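Local coordinates for protein serine protease inhibitor 4, isoform B (PDB 4P0F) that probably inhibits serine-type and cysteine-type endopeptidases as a member of the serpin family, captured here in its cleaved state, at residues N33-P38 with A320-N325; I93-F98 with L165-H170; R143-I148 with G328-A333; S314-K319 with A333-A338. One frame throughout, in Å; residues are numbered along the deposited sequence.

Interaction 1: residues N33-P38 with A320-N325; sequences NIVFSP and AFIEVN
Phe36 and Ala320 bring their CA atoms to 5.3 Å of each other, yet the two backbones are not paired as strands, and the short strand 35-36 meets strand 311-324 through carbon packing. Val35 carries most of it. With chi1 at 55°, its CG1 sits between backbone N and carbonyl carbon and leans over the start of the other segment, 4.1 Å from Ala320 CB. The second branch, CG2, anti to the backbone N, reaches further along the strand to Ile322 CG2 at 4.0 Å, the two side chains meeting at a slant. Ala320 in turn pushes its methyl into the backbone of the first segment: its CB lies 3.8 Å from Phe36 CA. The same CB is 3.4 Å from Val35 O, a buried carbonyl oxygen that finds no hydrogen-bond partner in the model. In serpin terms this is packing between two sheets: strand 35-36 pairs by backbone hydrogen bonds with strand 370-377, in sheet B, whereas strand 311-324 belongs to sheet A and is bonded to Phe278 and Ala276 on one flank. The Phe36 side chain leaves its backbone away from the other segment, and its ring packs on Val21 and Leu25 of helix 6-28. Just past it, Ser37 occupies the N-cap of helix 38-49, its OG bonded to Ser40 N.

Interaction 2: residues I93-F98 with L165-H170; sequences IANKIF and LVNAIH
Asn167 swings its CG anti to the backbone N (chi1 171°), whereas Asn95 holds its CG beside the backbone N (chi1 -66°), and these first torsions bring the two amides together, where they cross at a slant. Both lie on antiparallel neighbours of the serpin's central sheet A, strands 91-100 and 161-174, where they form a non-hydrogen-bonded pair. Asn167 ND2 gives a hydrogen bond of 2.7 Å to Asn95 OD1. The acceptor lies almost in the amide plane of Asn167, but the donor is tilted from the carbonyl plane of Asn95, consistent with the 47° between the amides. Each amide has a second tie: Asn95 ND2 to Phe117 O, and Asn167 OD1 to Ser40 OG of helix 38-49, which covers this face. On either side the face is apolar. Ile93 lies alongside Ile169, CG1 to CG1 at 4.1 Å, and lays its CG2 3.5 Å from Asn167 ND2. At the other end Ile97 runs beside Leu165, CD1 to CD2 at 3.6 Å. The backbones are joined at two hydrogen-bonded pairs, Ala94 with Ala168 and Lys96 with Val166 (Val166 N to Lys96 O, 2.9 Å). Helix 129-143 crosses the Ala94 and Lys96 face, where Lys96 CG lies over one face of the Phe98 ring, offset toward its rim, and Val166 CG2 touches the ring's edge, 3.8 Å from CE1.

Interaction 3: residues R143-I148 with G328-A333; sequences RTNHLI and GTEAAA
Ala332 presses its methyl into the tight part of this contact, among three side chains of the loop that follows helix 129-143. Its CB lies 3.8 Å from Thr144 CB, and both Ile148 CG1 and Leu147 CD1 approach the same methyl to 4.0 Å. A type I' beta turn from Thr144 to Leu147, closed by Leu147 N to Thr144 O at 3.0 Å, brings these two together, and Ile148 follows directly. Ile148 N adds a bond to Thr144 OG1, which also pairs with Val140 O, so the hydroxyl is engaged from both sides of the turn in sequence. Toward solvent the contact thins to a single polar crossing. The exposed Asn145 reaches Glu330, whose chain stands extended from the strand with CG anti to the backbone N (chi1 -176°). Asn145 ND2 donates to the syn lone pair of Glu330 OE2 at 2.9 Å, nearly straight at 170°, with amide and carboxylate planes 24° apart. OE2 also takes a bond from His170 NE2, while the partly exposed Leu147 leans its CD1 to 3.4 Å from that oxygen. An alanine in place of Glu330 is likely to leave the Asn145 amide and the His170 ring without their shared acceptor and to take away part of the packing round Leu147 CD1. The loop thus lies over strand 328-341, the segment that in cleaved serpins derives from the reactive-centre loop, between flanking strands 161-174, met by Asn145 at His170, and 311-324, met by Ile148 at Lys319.

Interaction 4: residues S314-K319 with A333-A338; sequences SAIIHK and AATGMA
Ile317 and Gly336 centre a ladder of backbone bonds, doubly bonded with Ile317 N to Gly336 O at 2.8 Å. Lys319 with Ala334 repeats this at one end; at the other, Ala315 O accepts from Ala338 N, but Ala338 O is bonded instead by Ser314 N at 2.9 Å, and the buried Ala315 N has no partner in the model. Apolar contact lies on the face of Ile316, whose CG2 meets Met337 CG at 3.8 Å and Thr335 CG2 at 4.0 Å, side by side; helix 38-49 covers Thr335 and Met337, while Ile316 packs on Phe295. Strands 311-324 and 328-341 are the arms of a beta hairpin, the second carrying the N-terminal part of the cleaved reactive-centre loop, inserted into sheet A as in other cleaved serpins. Polar contact between side chains centres on His318. Its ring, swung anti to the backbone N (chi1 -174°), meets Thr335 OG1 at its edge, ND1 to OG1 being 2.7 Å. NE2 is bonded to Ser37 N, and Thr335 OG1 pairs also with Ser40 OG. A phenylalanine at His318 would probably deprive both Thr335 OG1 and Ser37 N of a hydrogen-bond partner. On the other face Lys319 extends to Asp150 O and Lys149 O.

In the fold
Strand 328-341 ties three of the contacts together: interaction 4 pairs it with strand 311-324, interaction 3 lays the 143-148 loop on it, and strand 161-174 of interaction 2 flanks it on the other edge (Asn167 O to Thr335 N, 2.9 Å). Interaction 1 meets strand 311-324 from the sheet B side. Centres lie from about 9 Å (interactions 1 and 3) to about 17 Å (1 and 2) apart. Along the chain, interaction 2 is nested within 1, interaction 3 crosses 1, 2 and 4, and interaction 4 also crosses 1 and follows 2. The inserted strand thus lies between its hairpin partner 311-324 and the distant strand 161-174, consistent with a cleaved serpin's expanded sheet A.

Interaction 1: residues N33-P38 with A320-N325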
loop_
_atom_site.group_PDB
_atom_site.type_symbol
_atom_site.label_atom_id
_atom_site.label_comp_id
_atom_site.label_asym_id
_atom_site.label_seq_id
_atom_site.Cartn_x
_atom_site.Cartn_y
_atom_site.Cartn_z
ATOM N N ASN A 33 13.956 -4.261 -1.858
ATOM C CA ASN A 33 13.329 -3.425 -0.846
ATOM C C ASN A 33 11.884 -3.126 -1.196
ATOM O O ASN A 33 11.554 -2.076 -1.732
ATOM C CB ASN A 33 14.098 -2.125 -0.669
ATOM C CG ASN A 33 15.480 -2.347 -0.091
ATOM O OD1 ASN A 33 15.803 -3.438 0.372
ATOM N ND2 ASN A 33 16.309 -1.315 -0.123
ATOM N N ILE A 34 11.016 -4.062 -0.864
ATOM C CA ILE A 34 9.608 -3.922 -1.157
ATOM C C ILE A 34 8.995 -2.767 -0.375
ATOM O O ILE A 34 9.277 -2.592 0.801
ATOM C CB ILE A 34 8.882 -5.241 -0.829
ATOM C CG1 ILE A 34 9.395 -6.344 -1.763
ATOM C CG2 ILE A 34 7.364 -5.090 -0.950
ATOM C CD1 ILE A 34 8.954 -7.736 -1.378
ATOM N N VAL A 35 8.166 -1.969 -1.040
ATOM C CA VAL A 35 7.298 -1.026 -0.343
ATOM C C VAL A 35 5.985 -0.996 -1.090
ATOM O O VAL A 35 5.975 -1.028 -2.313
ATOM C CB VAL A 35 7.911 0.400 -0.226
ATOM C CG1 VAL A 35 8.297 0.973 -1.586
ATOM C CG2 VAL A 35 6.954 1.337 0.505
ATOM N N PHE A 36 4.882 -0.985 -0.355
ATOM C CA PHE A 36 3.565 -0.950 -0.972
ATOM C C PHE A 36 2.550 -0.395 0.011
ATOM O O PHE A 36 2.813 -0.317 1.213
ATOM C CB PHE A 36 3.145 -2.349 -1.475
ATOM C CG PHE A 36 2.809 -3.353 -0.380
ATOM C CD1 PHE A 36 3.801 -3.995 0.328
ATOM C CD2 PHE A 36 1.488 -3.684 -0.115
ATOM C CE1 PHE A 36 3.483 -4.932 1.311
ATOM C CE2 PHE A 36 1.164 -4.611 0.866
ATOM C CZ PHE A 36 2.165 -5.232 1.580
ATOM N N SER A 37 1.408 0.044 -0.518
ATOM C CA SER A 37 0.298 0.480 0.311
ATOM C C SER A 37 -0.819 -0.545 0.256
ATOM O O SER A 37 -1.544 -0.618 -0.745
ATOM C CB SER A 37 -0.234 1.833 -0.132
ATOM O OG SER A 37 -1.400 2.168 0.602
ATOM N N PRO A 38 -0.964 -1.346 1.317
ATOM C CA PRO A 38 -2.069 -2.316 1.294
ATOM C C PRO A 38 -3.427 -1.627 1.266
ATOM O O PRO A 38 -4.370 -2.139 0.637
ATOM C CB PRO A 38 -1.860 -3.127 2.577
ATOM C CG PRO A 38 -0.990 -2.320 3.442
ATOM C CD PRO A 38 -0.148 -1.465 2.541
ATOM N N ALA A 320 4.839 2.342 -5.526
ATOM C CA ALA A 320 4.988 2.993 -4.232
ATOM C C ALA A 320 6.403 3.549 -4.043
ATOM O O ALA A 320 7.359 3.126 -4.701
ATOM C CB ALA A 320 4.634 2.031 -3.121
ATOM N N PHE A 321 6.487 4.542 -3.163
ATOM C CA PHE A 321 7.715 5.284 -2.890
ATOM C C PHE A 321 7.746 5.646 -1.418
ATOM O O PHE A 321 6.711 5.972 -0.847
ATOM C CB PHE A 321 7.780 6.557 -3.738
ATOM C CG PHE A 321 8.906 7.483 -3.362
ATOM C CD1 PHE A 321 8.730 8.451 -2.385
ATOM C CD2 PHE A 321 10.140 7.364 -3.962
ATOM C CE1 PHE A 321 9.769 9.288 -2.026
ATOM C CE2 PHE A 321 11.186 8.202 -3.602
ATOM C CZ PHE A 321 10.992 9.165 -2.643
ATOM N N ILE A 322 8.930 5.607 -0.810
ATOM C CA ILE A 322 9.092 6.094 0.552
ATOM C C ILE A 322 10.494 6.685 0.716
ATOM O O ILE A 322 11.454 6.192 0.126
ATOM C CB ILE A 322 8.849 4.972 1.596
ATOM C CG1 ILE A 322 8.877 5.542 3.020
ATOM C CG2 ILE A 322 9.868 3.857 1.447
ATOM C CD1 ILE A 322 8.233 4.603 4.062
ATOM N N GLU A 323 10.585 7.774 1.471
ATOM C CA GLU A 323 11.869 8.339 1.891
ATOM C C GLU A 323 11.784 8.589 3.379
ATOM O O GLU A 323 10.797 9.131 3.866
ATOM C CB GLU A 323 12.200 9.634 1.136
ATOM C CG GLU A 323 11.317 10.831 1.498
ATOM C CD GLU A 323 11.756 11.559 2.771
ATOM O OE1 GLU A 323 12.876 11.309 3.263
ATOM O OE2 GLU A 323 10.962 12.375 3.288
ATOM N N VAL A 324 12.825 8.172 4.094
ATOM C CA VAL A 324 12.918 8.325 5.533
ATOM C C VAL A 324 14.201 9.095 5.855
ATOM O O VAL A 324 15.285 8.661 5.481
ATOM C CB VAL A 324 12.944 6.958 6.231
ATOM C CG1 VAL A 324 13.129 7.109 7.751
ATOM C CG2 VAL A 324 11.674 6.194 5.916
ATOM N N ASN A 325 14.070 10.235 6.527
ATOM C CA ASN A 325 15.237 11.050 6.876
ATOM C C ASN A 325 15.087 11.693 8.246
ATOM O O ASN A 325 14.239 11.294 9.041
ATOM C CB ASN A 325 15.491 12.113 5.797
ATOM C CG ASN A 325 14.397 13.164 5.714
ATOM O OD1 ASN A 325 13.497 13.225 6.546
ATOM N ND2 ASN A 325 14.476 14.008 4.685
#

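Interaction 2: residues I93-F98 with L165-H170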
loop_
_atom_site.group_PDB
_atom_site.type_symbol
_atom_site.label_atom_id
_atom_site.label_comp_id
_atom_site.label_asym_id
_atom_site.label_seq_id
_atom_site.Cartn_x
_atom_site.Cartn_y
_atom_site.Cartn_z
ATOM N N ILE A 93 -5.854 10.927 0.558
ATOM C CA ILE A 93 -6.257 9.746 -0.190
ATOM C C ILE A 93 -7.273 10.182 -1.243
ATOM O O ILE A 93 -8.147 10.997 -0.957
ATOM C CB ILE A 93 -6.862 8.671 0.724
ATOM C CG1 ILE A 93 -5.916 8.360 1.883
ATOM C CG2 ILE A 93 -7.111 7.387 -0.049
ATOM C CD1 ILE A 93 -6.571 7.605 3.024
ATOM N N ALA A 94 -7.135 9.653 -2.454
ATOM C CA ALA A 94 -7.996 10.058 -3.568
ATOM C C ALA A 94 -8.333 8.905 -4.489
ATOM O O ALA A 94 -7.463 8.122 -4.862
ATOM C CB ALA A 94 -7.344 11.156 -4.357
ATOM N N ASN A 95 -9.604 8.842 -4.872
ATOM C CA ASN A 95 -10.096 7.840 -5.793
ATOM C C ASN A 95 -10.635 8.490 -7.049
ATOM O O ASN A 95 -11.244 9.559 -6.994
ATOM C CB ASN A 95 -11.190 7.003 -5.134
ATOM C CG ASN A 95 -10.663 6.175 -3.982
ATOM O OD1 ASN A 95 -9.641 5.512 -4.107
ATOM N ND2 ASN A 95 -11.362 6.211 -2.858
ATOM N N LYS A 96 -10.418 7.832 -8.180
ATOM C CA LYS A 96 -10.993 8.307 -9.434
ATOM C C LYS A 96 -11.194 7.155 -10.393
ATOM O O LYS A 96 -10.394 6.231 -10.437
ATOM C CB LYS A 96 -10.098 9.372 -10.075
ATOM C CG LYS A 96 -10.714 10.066 -11.292
ATOM C CD LYS A 96 -10.077 11.422 -11.547
ATOM C CE LYS A 96 -10.765 12.161 -12.678
ATOM N NZ LYS A 96 -10.242 13.562 -12.813
ATOM N N ILE A 97 -12.264 7.235 -11.178
ATOM C CA ILE A 97 -12.511 6.256 -12.222
ATOM C C ILE A 97 -12.458 6.965 -13.576
ATOM O O ILE A 97 -12.955 8.082 -13.727
ATOM C CB ILE A 97 -13.868 5.534 -12.036
ATOM C CG1 ILE A 97 -14.019 4.425 -13.079
ATOM C CG2 ILE A 97 -15.039 6.506 -12.106
ATOM C CD1 ILE A 97 -15.196 3.469 -12.808
ATOM N N PHE A 98 -11.819 6.309 -14.538
ATOM C CA PHE A 98 -11.684 6.839 -15.885
ATOM C C PHE A 98 -12.411 5.888 -16.824
ATOM O O PHE A 98 -12.091 4.703 -16.866
ATOM C CB PHE A 98 -10.220 6.982 -16.263
ATOM C CG PHE A 98 -9.426 7.850 -15.314
ATOM C CD1 PHE A 98 -8.835 7.305 -14.185
ATOM C CD2 PHE A 98 -9.259 9.201 -15.570
ATOM C CE1 PHE A 98 -8.104 8.094 -13.330
ATOM C CE2 PHE A 98 -8.525 10.001 -14.715
ATOM C CZ PHE A 98 -7.946 9.442 -13.591
ATOM N N LEU A 165 -9.851 2.052 -12.718
ATOM C CA LEU A 165 -10.092 2.490 -11.351
ATOM C C LEU A 165 -8.763 2.799 -10.708
ATOM O O LEU A 165 -7.843 1.996 -10.816
ATOM C CB LEU A 165 -10.818 1.406 -10.549
ATOM C CG LEU A 165 -12.322 1.308 -10.780
ATOM C CD1 LEU A 165 -12.861 0.001 -10.263
ATOM C CD2 LEU A 165 -13.021 2.465 -10.084
ATOM N N VAL A 166 -8.659 3.958 -10.061
ATOM C CA VAL A 166 -7.403 4.357 -9.442
ATOM C C VAL A 166 -7.600 4.843 -8.020
ATOM O O VAL A 166 -8.519 5.598 -7.722
ATOM C CB VAL A 166 -6.693 5.459 -10.251
ATOM C CG1 VAL A 166 -5.308 5.705 -9.692
ATOM C CG2 VAL A 166 -6.597 5.052 -11.716
ATOM N N ASN A 167 -6.721 4.369 -7.142
ATOM C CA ASN A 167 -6.555 4.939 -5.820
ATOM C C ASN A 167 -5.151 5.487 -5.693
ATOM O O ASN A 167 -4.203 4.820 -6.078
ATOM C CB ASN A 167 -6.777 3.907 -4.717
ATOM C CG ASN A 167 -6.387 4.447 -3.363
ATOM O OD1 ASN A 167 -5.225 4.322 -2.923
ATOM N ND2 ASN A 167 -7.336 5.092 -2.703
ATOM N N ALA A 168 -5.026 6.688 -5.136
ATOM C CA ALA A 168 -3.718 7.271 -4.847
ATOM C C ALA A 168 -3.671 7.670 -3.383
ATOM O O ALA A 168 -4.689 8.045 -2.808
ATOM C CB ALA A 168 -3.446 8.466 -5.742
ATOM N N ILE A 169 -2.494 7.559 -2.779
ATOM C CA ILE A 169 -2.312 7.930 -1.380
ATOM C C ILE A 169 -0.980 8.655 -1.215
ATOM O O ILE A 169 0.021 8.294 -1.831
ATOM C CB ILE A 169 -2.395 6.676 -0.461
ATOM C CG1 ILE A 169 -2.145 7.036 1.008
ATOM C CG2 ILE A 169 -1.431 5.592 -0.929
ATOM C CD1 ILE A 169 -2.581 5.928 1.978
ATOM N N HIS A 170 -0.999 9.717 -0.417
ATOM C CA HIS A 170 0.204 10.496 -0.145
ATOM C C HIS A 170 0.306 10.805 1.328
ATOM O O HIS A 170 -0.658 11.241 1.950
ATOM C CB HIS A 170 0.209 11.793 -0.940
ATOM C CG HIS A 170 1.418 12.642 -0.684
ATOM N ND1 HIS A 170 1.392 13.735 0.152
ATOM C CD2 HIS A 170 2.691 12.533 -1.131
ATOM C CE1 HIS A 170 2.601 14.274 0.203
ATOM N NE2 HIS A 170 3.405 13.567 -0.568
#

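Interaction 3: residues R143-I148 with G328-A333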
loop_
_atom_site.group_PDB
_atom_site.type_symbol
_atom_site.label_atom_id
_atom_site.label_comp_id
_atom_site.label_asym_id
_atom_site.label_seq_id
_atom_site.Cartn_x
_atom_site.Cartn_y
_atom_site.Cartn_z
ATOM N N ARG A 143 -1.785 13.808 -7.315
ATOM C CA ARG A 143 -2.259 13.308 -6.024
ATOM C C ARG A 143 -1.134 12.727 -5.162
ATOM O O ARG A 143 -1.383 12.319 -4.029
ATOM C CB ARG A 143 -3.335 12.232 -6.228
ATOM C CG ARG A 143 -4.557 12.672 -7.027
ATOM C CD ARG A 143 -5.473 13.619 -6.268
ATOM N NE ARG A 143 -4.984 14.995 -6.262
ATOM C CZ ARG A 143 -5.174 15.867 -7.247
ATOM N NH1 ARG A 143 -5.839 15.518 -8.343
ATOM N NH2 ARG A 143 -4.690 17.100 -7.136
ATOM N N THR A 144 0.087 12.672 -5.693
ATOM C CA THR A 144 1.202 12.037 -4.981
ATOM C C THR A 144 2.442 12.931 -4.913
ATOM O O THR A 144 3.550 12.432 -4.721
ATOM C CB THR A 144 1.616 10.684 -5.634
ATOM O OG1 THR A 144 2.031 10.890 -6.989
ATOM C CG2 THR A 144 0.483 9.670 -5.590
ATOM N N ASN A 145 2.249 14.242 -5.069
ATOM C CA ASN A 145 3.354 15.212 -5.037
ATOM C C ASN A 145 4.404 14.840 -6.078
ATOM O O ASN A 145 5.605 14.967 -5.852
ATOM C CB ASN A 145 3.975 15.281 -3.635
ATOM C CG ASN A 145 4.825 16.524 -3.433
ATOM O OD1 ASN A 145 4.635 17.534 -4.113
ATOM N ND2 ASN A 145 5.771 16.458 -2.493
ATOM N N HIS A 146 3.913 14.365 -7.220
ATOM C CA HIS A 146 4.733 13.929 -8.350
ATOM C C HIS A 146 5.692 12.772 -8.050
ATOM O O HIS A 146 6.653 12.562 -8.787
ATOM C CB HIS A 146 5.513 15.116 -8.906
ATOM C CG HIS A 146 4.635 16.236 -9.370
ATOM N ND1 HIS A 146 4.085 16.273 -10.632
ATOM C CD2 HIS A 146 4.199 17.350 -8.736
ATOM C CE1 HIS A 146 3.353 17.366 -10.759
ATOM N NE2 HIS A 146 3.407 18.037 -9.623
ATOM N N LEU A 147 5.418 11.994 -7.005
ATOM C CA LEU A 147 6.306 10.893 -6.649
ATOM C C LEU A 147 5.999 9.599 -7.396
ATOM O O LEU A 147 6.883 8.766 -7.575
ATOM C CB LEU A 147 6.242 10.639 -5.146
ATOM C CG LEU A 147 6.748 11.789 -4.278
ATOM C CD1 LEU A 147 6.371 11.533 -2.819
ATOM C CD2 LEU A 147 8.248 11.958 -4.430
ATOM N N ILE A 148 4.750 9.429 -7.821
ATOM C CA ILE A 148 4.353 8.247 -8.572
ATOM C C ILE A 148 4.080 8.669 -10.009
ATOM O O ILE A 148 3.076 9.325 -10.288
ATOM C CB ILE A 148 3.108 7.568 -7.972
ATOM C CG1 ILE A 148 3.327 7.247 -6.482
ATOM C CG2 ILE A 148 2.742 6.310 -8.753
ATOM C CD1 ILE A 148 4.491 6.317 -6.172
ATOM N N GLY A 328 11.495 13.420 8.981
ATOM C CA GLY A 328 10.278 12.634 8.954
ATOM C C GLY A 328 10.266 11.634 7.822
ATOM O O GLY A 328 11.293 11.062 7.463
ATOM N N THR A 329 9.085 11.448 7.243
ATOM C CA THR A 329 8.870 10.464 6.201
ATOM C C THR A 329 7.926 11.036 5.164
ATOM O O THR A 329 6.971 11.733 5.506
ATOM C CB THR A 329 8.268 9.164 6.773
ATOM O OG1 THR A 329 9.183 8.613 7.721
ATOM C CG2 THR A 329 7.993 8.140 5.670
ATOM N N GLU A 330 8.226 10.773 3.901
ATOM C CA GLU A 330 7.274 11.024 2.832
ATOM C C GLU A 330 7.082 9.731 2.076
ATOM O O GLU A 330 8.047 9.044 1.749
ATOM C CB GLU A 330 7.740 12.142 1.891
ATOM C CG GLU A 330 6.694 12.461 0.833
ATOM C CD GLU A 330 6.970 13.723 0.027
ATOM O OE1 GLU A 330 8.096 14.261 0.101
ATOM O OE2 GLU A 330 6.040 14.177 -0.687
ATOM N N ALA A 331 5.822 9.387 1.829
ATOM C CA ALA A 331 5.493 8.154 1.137
ATOM C C ALA A 331 4.311 8.389 0.228
ATOM O O ALA A 331 3.481 9.252 0.490
ATOM C CB ALA A 331 5.182 7.044 2.120
ATOM N N ALA A 332 4.252 7.616 -0.851
ATOM C CA ALA A 332 3.147 7.711 -1.778
ATOM C C ALA A 332 2.960 6.379 -2.468
ATOM O O ALA A 332 3.896 5.596 -2.590
ATOM C CB ALA A 332 3.386 8.808 -2.803
ATOM N N ALA A 333 1.744 6.134 -2.931
ATOM C CA ALA A 333 1.476 4.947 -3.710
ATOM C C ALA A 333 0.245 5.180 -4.561
ATOM O O ALA A 333 -0.553 6.071 -4.280
ATOM C CB ALA A 333 1.274 3.738 -2.810
#

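Interaction 4: residues S314-K319 with A333-A338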
loop_
_atom_site.group_PDB
_atom_site.type_symbol
_atom_site.label_atom_id
_atom_site.label_comp_id
_atom_site.label_asym_id
_atom_site.label_seq_id
_atom_site.Cartn_x
_atom_site.Cartn_y
_atom_site.Cartn_z
ATOM N N SER A 314 -7.709 -6.603 -16.987
ATOM C CA SER A 314 -6.518 -6.866 -17.799
ATOM C C SER A 314 -5.211 -6.542 -17.086
ATOM O O SER A 314 -4.158 -7.037 -17.477
ATOM C CB SER A 314 -6.574 -6.062 -19.097
ATOM O OG SER A 314 -6.873 -4.707 -18.818
ATOM N N ALA A 315 -5.267 -5.676 -16.078
ATOM C CA ALA A 315 -4.065 -5.346 -15.318
ATOM C C ALA A 315 -4.398 -4.730 -13.974
ATOM O O ALA A 315 -5.384 -4.009 -13.835
ATOM C CB ALA A 315 -3.183 -4.397 -16.117
ATOM N N ILE A 316 -3.564 -5.027 -12.974
ATOM C CA ILE A 316 -3.589 -4.315 -11.706
ATOM C C ILE A 316 -2.165 -3.860 -11.453
ATOM O O ILE A 316 -1.284 -4.693 -11.291
ATOM C CB ILE A 316 -4.059 -5.179 -10.514
ATOM C CG1 ILE A 316 -5.395 -5.858 -10.816
ATOM C CG2 ILE A 316 -4.144 -4.317 -9.253
ATOM C CD1 ILE A 316 -5.905 -6.762 -9.686
ATOM N N ILE A 317 -1.930 -2.550 -11.471
ATOM C CA ILE A 317 -0.572 -2.026 -11.346
ATOM C C ILE A 317 -0.455 -1.235 -10.053
ATOM O O ILE A 317 -1.302 -0.409 -9.748
ATOM C CB ILE A 317 -0.197 -1.136 -12.546
ATOM C CG1 ILE A 317 -0.247 -1.953 -13.840
ATOM C CG2 ILE A 317 1.189 -0.560 -12.358
ATOM C CD1 ILE A 317 -0.363 -1.121 -15.097
ATOM N N HIS A 318 0.599 -1.506 -9.290
ATOM C CA HIS A 318 0.832 -0.801 -8.048
ATOM C C HIS A 318 2.227 -0.238 -8.054
ATOM O O HIS A 318 3.180 -0.931 -8.418
ATOM C CB HIS A 318 0.650 -1.726 -6.851
ATOM C CG HIS A 318 0.737 -1.032 -5.531
ATOM N ND1 HIS A 318 -0.268 -0.224 -5.045
ATOM C CD2 HIS A 318 1.705 -1.035 -4.583
ATOM C CE1 HIS A 318 0.072 0.231 -3.853
ATOM N NE2 HIS A 318 1.267 -0.242 -3.552
ATOM N N LYS A 319 2.334 1.019 -7.655
ATOM C CA LYS A 319 3.636 1.667 -7.511
ATOM C C LYS A 319 3.686 2.394 -6.190
ATOM O O LYS A 319 2.706 3.007 -5.786
ATOM C CB LYS A 319 3.892 2.643 -8.654
ATOM C CG LYS A 319 4.123 2.000 -10.001
ATOM C CD LYS A 319 4.847 2.975 -10.947
ATOM C CE LYS A 319 4.961 2.402 -12.361
ATOM N NZ LYS A 319 5.603 3.314 -13.374
ATOM N N ALA A 333 1.744 6.134 -2.931
ATOM C CA ALA A 333 1.476 4.947 -3.710
ATOM C C ALA A 333 0.245 5.180 -4.561
ATOM O O ALA A 333 -0.553 6.071 -4.280
ATOM C CB ALA A 333 1.274 3.738 -2.810
ATOM N N ALA A 334 0.091 4.361 -5.589
ATOM C CA ALA A 334 -1.150 4.340 -6.347
ATOM C C ALA A 334 -1.379 2.953 -6.896
ATOM O O ALA A 334 -0.430 2.205 -7.138
ATOM C CB ALA A 334 -1.127 5.381 -7.478
ATOM N N THR A 335 -2.658 2.613 -7.050
ATOM C CA THR A 335 -3.076 1.351 -7.633
ATOM C C THR A 335 -4.056 1.637 -8.771
ATOM O O THR A 335 -5.013 2.381 -8.587
ATOM C CB THR A 335 -3.755 0.433 -6.600
ATOM O OG1 THR A 335 -2.938 0.309 -5.427
ATOM C CG2 THR A 335 -3.997 -0.950 -7.187
ATOM N N GLY A 336 -3.773 1.075 -9.944
ATOM C CA GLY A 336 -4.641 1.221 -11.099
ATOM C C GLY A 336 -5.093 -0.142 -11.581
ATOM O O GLY A 336 -4.273 -1.030 -11.801
ATOM N N MET A 337 -6.407 -0.291 -11.747
ATOM C CA MET A 337 -6.996 -1.529 -12.259
ATOM C C MET A 337 -7.642 -1.262 -13.596
ATOM O O MET A 337 -8.589 -0.485 -13.666
ATOM C CB MET A 337 -8.049 -2.082 -11.307
ATOM C CG MET A 337 -7.509 -2.678 -10.007
ATOM S SD MET A 337 -8.778 -3.532 -9.032
ATOM C CE MET A 337 -9.756 -4.225 -10.376
ATOM N N ALA A 338 -7.135 -1.897 -14.644
ATOM C CA ALA A 338 -7.700 -1.733 -15.985
ATOM C C ALA A 338 -8.736 -2.807 -16.242
ATOM O O ALA A 338 -8.456 -3.981 -16.059
ATOM C CB ALA A 338 -6.611 -1.789 -17.028
#